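PDB 4V1T: LYND from Lyngbya aestuarii, which probably uses ATP to cyclodehydrate cysteines of peptide substrates into thiazolines, as in YcaO-family heterocyclases. Local coordinates for residues Asp299-Ile304 with Ile359-Gly364. Numbering follows the deposited sequence.
Sequences DLKSHI and ISPVTG
With CG of His303 lying anti to its own carbonyl carbon (chi1 -43°) and OG of Ser360 swung beside its carbonyl carbon (chi1 167°), the imidazole and the hydroxyl meet where strand 299-304 faces the loop 359-364. His303 ND1 and Ser360 OG are hydrogen-bonded at 2.8 Å, the hydroxyl lying at the ring edge near its plane; the angle of 143° makes the bond somewhat bent. The same oxygen accepts from the backbone N atoms of Val362 and Thr363, each 3.1 Å from Ser360 OG, so three bonds grip it and the turn is tied to the strand. An alanine in place of Ser360 would probably leave ND1 and both backbone N-H groups without this shared partner, and the imidazole less firmly oriented. Val362 CG2 sits over one ring face, 4.0 Å from the centroid of the His303 ring, in a CH-pi contact. The other ring nitrogen, NE2, is hydrogen-bonded to Thr292 OG1 on strand 289-294, which helps fix the ring's rotation. The bent Lys301 chain brings NZ to within 3.8 Å of Pro361 CD. Ser360 OG, accepting from N of Val362 two residues on, makes an ST turn, and from N of Thr363 three on, an ST motif, here joining a loop that follows helix 348-355 to an edge strand, within this chain, of a mixed sheet.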
loop_
_atom_site.group_PDB
_atom_site.type_symbol
_atom_site.label_atom_id
_atom_site.label_comp_id
_atom_site.label_asym_id
_atom_site.label_seq_id
_atom_site.Cartn_x
_atom_site.Cartn_y
_atom_site.Cartn_z
ATOM N N ASP B 299 -12.577 -5.895 -8.715
ATOM C CA ASP B 299 -11.293 -5.954 -8.030
ATOM C C ASP B 299 -10.399 -7.024 -8.646
ATOM O O ASP B 299 -10.877 -8.080 -9.051
ATOM C CB ASP B 299 -11.502 -6.239 -6.533
ATOM C CG ASP B 299 -10.279 -5.894 -5.687
ATOM O OD1 ASP B 299 -9.466 -5.035 -6.101
ATOM O OD2 ASP B 299 -10.140 -6.484 -4.598
ATOM N N LEU B 300 -9.101 -6.740 -8.698
ATOM C CA LEU B 300 -8.118 -7.635 -9.283
ATOM C C LEU B 300 -6.961 -7.786 -8.311
ATOM O O LEU B 300 -6.330 -6.805 -7.948
ATOM C CB LEU B 300 -7.643 -7.090 -10.624
ATOM C CG LEU B 300 -6.721 -7.915 -11.541
ATOM C CD1 LEU B 300 -6.995 -7.624 -13.017
ATOM C CD2 LEU B 300 -5.254 -7.684 -11.213
ATOM N N LYS B 301 -6.706 -9.021 -7.886
ATOM C CA LYS B 301 -5.622 -9.327 -6.956
ATOM C C LYS B 301 -4.642 -10.331 -7.563
ATOM O O LYS B 301 -5.057 -11.271 -8.242
ATOM C CB LYS B 301 -6.190 -9.917 -5.661
ATOM C CG LYS B 301 -6.703 -8.904 -4.647
ATOM C CD LYS B 301 -7.604 -9.590 -3.616
ATOM C CE LYS B 301 -7.454 -8.999 -2.220
ATOM N NZ LYS B 301 -6.406 -9.701 -1.417
ATOM N N SER B 302 -3.350 -10.124 -7.298
ATOM C CA SER B 302 -2.309 -11.092 -7.631
ATOM C C SER B 302 -1.885 -11.817 -6.374
ATOM O O SER B 302 -1.609 -11.195 -5.359
ATOM C CB SER B 302 -1.095 -10.411 -8.270
ATOM O OG SER B 302 -1.481 -9.720 -9.434
ATOM N N HIS B 303 -1.838 -13.137 -6.456
ATOM C CA HIS B 303 -1.524 -13.980 -5.301
ATOM C C HIS B 303 -0.284 -14.831 -5.597
ATOM O O HIS B 303 -0.283 -15.623 -6.535
ATOM C CB HIS B 303 -2.717 -14.877 -4.952
ATOM C CG HIS B 303 -4.032 -14.170 -4.993
ATOM N ND1 HIS B 303 -4.596 -13.594 -3.878
ATOM C CD2 HIS B 303 -4.888 -13.927 -6.016
ATOM C CE1 HIS B 303 -5.751 -13.045 -4.205
ATOM N NE2 HIS B 303 -5.948 -13.227 -5.497
ATOM N N ILE B 304 0.759 -14.665 -4.786
ATOM C CA ILE B 304 2.021 -15.367 -4.993
ATOM C C ILE B 304 1.968 -16.787 -4.435
ATOM O O ILE B 304 1.724 -16.979 -3.255
ATOM C CB ILE B 304 3.201 -14.642 -4.322
ATOM C CG1 ILE B 304 3.292 -13.180 -4.782
ATOM C CG2 ILE B 304 4.517 -15.372 -4.615
ATOM C CD1 ILE B 304 3.994 -12.981 -6.106
ATOM N N ILE B 359 0.089 -12.136 2.656
ATOM C CA ILE B 359 -1.287 -11.637 2.787
ATOM C C ILE B 359 -2.087 -11.990 1.540
ATOM O O ILE B 359 -1.922 -11.375 0.487
ATOM C CB ILE B 359 -1.340 -10.108 3.015
ATOM C CG1 ILE B 359 -0.492 -9.697 4.222
ATOM C CG2 ILE B 359 -2.780 -9.657 3.242
ATOM C CD1 ILE B 359 -0.129 -8.232 4.262
ATOM N N SER B 360 -2.948 -12.987 1.674
ATOM C CA SER B 360 -3.789 -13.445 0.580
ATOM C C SER B 360 -4.761 -14.507 1.064
ATOM O O SER B 360 -4.340 -15.512 1.639
ATOM C CB SER B 360 -2.940 -14.032 -0.544
ATOM O OG SER B 360 -3.759 -14.742 -1.459
ATOM N N PRO B 361 -6.065 -14.310 0.813
ATOM C CA PRO B 361 -7.029 -15.332 1.223
ATOM C C PRO B 361 -7.052 -16.554 0.313
ATOM O O PRO B 361 -7.840 -17.462 0.539
ATOM C CB PRO B 361 -8.363 -14.587 1.164
ATOM C CG PRO B 361 -8.170 -13.566 0.111
ATOM C CD PRO B 361 -6.721 -13.158 0.169
ATOM N N VAL B 362 -6.180 -16.576 -0.699
ATOM C CA VAL B 362 -6.122 -17.674 -1.663
ATOM C C VAL B 362 -4.845 -18.485 -1.477
ATOM O O VAL B 362 -4.896 -19.692 -1.235
ATOM C CB VAL B 362 -6.182 -17.141 -3.111
ATOM C CG1 VAL B 362 -6.073 -18.279 -4.122
ATOM C CG2 VAL B 362 -7.464 -16.345 -3.325
ATOM N N THR B 363 -3.711 -17.808 -1.578
ATOM C CA THR B 363 -2.400 -18.451 -1.534
ATOM C C THR B 363 -1.623 -18.116 -0.263
ATOM O O THR B 363 -0.538 -18.653 -0.028
ATOM C CB THR B 363 -1.546 -18.012 -2.743
ATOM O OG1 THR B 363 -0.469 -18.925 -2.925
ATOM C CG2 THR B 363 -1.001 -16.612 -2.526
ATOM N N GLY B 364 -2.174 -17.209 0.537
ATOM C CA GLY B 364 -1.474 -16.689 1.698
ATOM C C GLY B 364 -1.814 -17.396 2.994
ATOM O O GLY B 364 -2.483 -18.420 3.001
#